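ATP-dependent DNA helicase uvsW (Enterobacteria phage T4, PDB 2OCA) couples ATP hydrolysis to the 3'-5' unwinding of duplex DNA and to branch migration of Holliday junctions in phage recombination and repair. Local coordinates at residues I302-P307 against L454-G459. The protein carries 1 engineered substitution. Numbering follows the deposited sequence.
Sequences IFLRYP and LIDDAG. Unlike the reference sequence in segment 454-459: Asp-457 (reference Ser).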
loop_
_atom_site.group_PDB
_atom_site.type_symbol
_atom_site.label_atom_id
_atom_site.label_comp_id
_atom_site.label_asym_id
_atom_site.label_seq_id
_atom_site.Cartn_x
_atom_site.Cartn_y
_atom_site.Cartn_z
ATOM N N ILE A 302 -9.952 4.704 14.149
ATOM C CA ILE A 302 -10.481 3.460 14.671
ATOM C C ILE A 302 -11.908 3.617 15.176
ATOM O O ILE A 302 -12.182 4.381 16.099
ATOM C CB ILE A 302 -9.614 2.923 15.816
ATOM C CG1 ILE A 302 -8.155 2.851 15.371
ATOM C CG2 ILE A 302 -10.116 1.542 16.242
ATOM C CD1 ILE A 302 -7.942 2.068 14.098
ATOM N N PHE A 303 -12.818 2.889 14.551
ATOM C CA PHE A 303 -14.214 2.914 14.944
ATOM C C PHE A 303 -14.425 1.857 16.015
ATOM O O PHE A 303 -14.449 0.660 15.730
ATOM C CB PHE A 303 -15.103 2.623 13.743
ATOM C CG PHE A 303 -15.431 3.828 12.928
ATOM C CD1 PHE A 303 -16.495 4.649 13.277
ATOM C CD2 PHE A 303 -14.698 4.133 11.792
ATOM C CE1 PHE A 303 -16.831 5.751 12.503
ATOM C CE2 PHE A 303 -15.031 5.243 11.007
ATOM C CZ PHE A 303 -16.102 6.049 11.370
ATOM N N LEU A 304 -14.567 2.314 17.250
ATOM C CA LEU A 304 -14.771 1.432 18.381
ATOM C C LEU A 304 -16.278 1.261 18.572
ATOM O O LEU A 304 -16.946 2.179 19.052
ATOM C CB LEU A 304 -14.143 2.078 19.608
ATOM C CG LEU A 304 -13.694 1.191 20.760
ATOM C CD1 LEU A 304 -12.734 0.112 20.262
ATOM C CD2 LEU A 304 -13.010 2.082 21.804
ATOM N N ARG A 305 -16.811 0.098 18.190
ATOM C CA ARG A 305 -18.247 -0.153 18.307
ATOM C C ARG A 305 -18.666 -0.670 19.680
ATOM O O ARG A 305 -17.996 -1.519 20.261
ATOM C CB ARG A 305 -18.718 -1.153 17.240
ATOM C CG ARG A 305 -20.244 -1.250 17.138
ATOM C CD ARG A 305 -20.782 0.060 16.630
ATOM N NE ARG A 305 -22.084 0.437 17.173
ATOM C CZ ARG A 305 -23.190 -0.259 16.981
ATOM N NH1 ARG A 305 -23.142 -1.368 16.266
ATOM N NH2 ARG A 305 -24.339 0.159 17.480
ATOM N N TYR A 306 -19.794 -0.171 20.175
ATOM C CA TYR A 306 -20.310 -0.575 21.475
ATOM C C TYR A 306 -21.479 -1.557 21.381
ATOM O O TYR A 306 -22.066 -1.743 20.323
ATOM C CB TYR A 306 -20.749 0.665 22.267
ATOM C CG TYR A 306 -19.596 1.508 22.742
ATOM C CD1 TYR A 306 -18.721 2.092 21.831
ATOM C CD2 TYR A 306 -19.355 1.685 24.101
ATOM C CE1 TYR A 306 -17.625 2.832 22.257
ATOM C CE2 TYR A 306 -18.266 2.418 24.544
ATOM C CZ TYR A 306 -17.397 2.991 23.616
ATOM O OH TYR A 306 -16.290 3.696 24.046
ATOM N N PRO A 307 -21.812 -2.222 22.496
ATOM C CA PRO A 307 -22.925 -3.169 22.481
ATOM C C PRO A 307 -24.201 -2.434 22.123
ATOM O O PRO A 307 -24.449 -1.348 22.629
ATOM C CB PRO A 307 -22.950 -3.684 23.912
ATOM C CG PRO A 307 -21.505 -3.651 24.296
ATOM C CD PRO A 307 -21.060 -2.317 23.762
ATOM N N LEU A 454 -9.335 7.702 17.854
ATOM C CA LEU A 454 -10.399 6.819 18.307
ATOM C C LEU A 454 -11.777 7.471 18.226
ATOM O O LEU A 454 -12.024 8.546 18.772
ATOM C CB LEU A 454 -10.120 6.348 19.736
ATOM C CG LEU A 454 -8.697 5.832 20.010
ATOM C CD1 LEU A 454 -8.594 5.391 21.463
ATOM C CD2 LEU A 454 -8.341 4.664 19.082
ATOM N N ILE A 455 -12.671 6.808 17.508
ATOM C CA ILE A 455 -14.025 7.282 17.349
ATOM C C ILE A 455 -14.882 6.300 18.109
ATOM O O ILE A 455 -14.833 5.101 17.854
ATOM C CB ILE A 455 -14.448 7.276 15.883
ATOM C CG1 ILE A 455 -13.493 8.149 15.069
ATOM C CG2 ILE A 455 -15.877 7.775 15.751
ATOM C CD1 ILE A 455 -13.819 8.189 13.585
ATOM N N ASP A 456 -15.654 6.800 19.060
ATOM C CA ASP A 456 -16.518 5.937 19.850
ATOM C C ASP A 456 -17.847 5.810 19.135
ATOM O O ASP A 456 -18.664 6.729 19.162
ATOM C CB ASP A 456 -16.693 6.525 21.251
ATOM C CG ASP A 456 -15.391 6.514 22.043
ATOM O OD1 ASP A 456 -14.962 5.421 22.465
ATOM O OD2 ASP A 456 -14.783 7.588 22.230
ATOM N N ASP A 457 -18.044 4.666 18.481
ATOM C CA ASP A 457 -19.263 4.396 17.721
ATOM C C ASP A 457 -20.342 3.746 18.566
ATOM O O ASP A 457 -20.342 2.529 18.755
ATOM C CB ASP A 457 -18.955 3.484 16.531
ATOM C CG ASP A 457 -20.180 3.197 15.677
ATOM O OD1 ASP A 457 -21.310 3.505 16.124
ATOM O OD2 ASP A 457 -20.013 2.653 14.561
ATOM N N ALA A 458 -21.259 4.562 19.069
ATOM C CA ALA A 458 -22.362 4.073 19.874
ATOM C C ALA A 458 -23.652 4.467 19.162
ATOM O O ALA A 458 -24.648 4.821 19.797
ATOM C CB ALA A 458 -22.311 4.685 21.267
ATOM N N GLY A 459 -23.619 4.408 17.832
ATOM C CA GLY A 459 -24.786 4.766 17.045
ATOM C C GLY A 459 -25.884 3.730 17.178
ATOM O O GLY A 459 -25.598 2.563 17.411
#
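Ile-455 CD1 sits over one face of the Phe-303 ring, 4.0 Å from the ring centroid and 19° off its normal, a CH-pi contact. With CG beside its own backbone N (chi1 -86°), Phe-303 leans toward Ile-455, whose CG2 reaches ring atom CE1; Leu-478 and Ile-485 of helix 476-490 touch the same ring. On the opposite face of the sheet, with Leu-304 and Asp-456, Leu-454 CD2 packs against Ile-302 CB at 3.9 Å, near Trp-335 of helix 330-344. Between these layers the strands pair in parallel: Leu-304 N donates to Ile-455 O (2.9 Å, 168°), and Leu-304 O accepts from Asp-457 N. Just past strand 298-305, Tyr-306 OH donates to Asp-456 OD1 at 2.7 Å, from above the carboxylate plane, and Arg-332 makes a salt bridge to that same oxygen. Asp-457, Ser in the reference sequence, is the second acid: its OD1 takes Gly-459 N in an Asx turn (3.0 Å) and forms a salt bridge with Arg-305 NE (3.3 Å), while Tyr-471 bonds OD2. Arg-305 NH2 adds a weak bond to Gly-459 O. In this C-terminal RecA-like helicase domain, strand 450-457 thus ends in two buried carboxylates with several partners each, which probably stabilises their ionised forms.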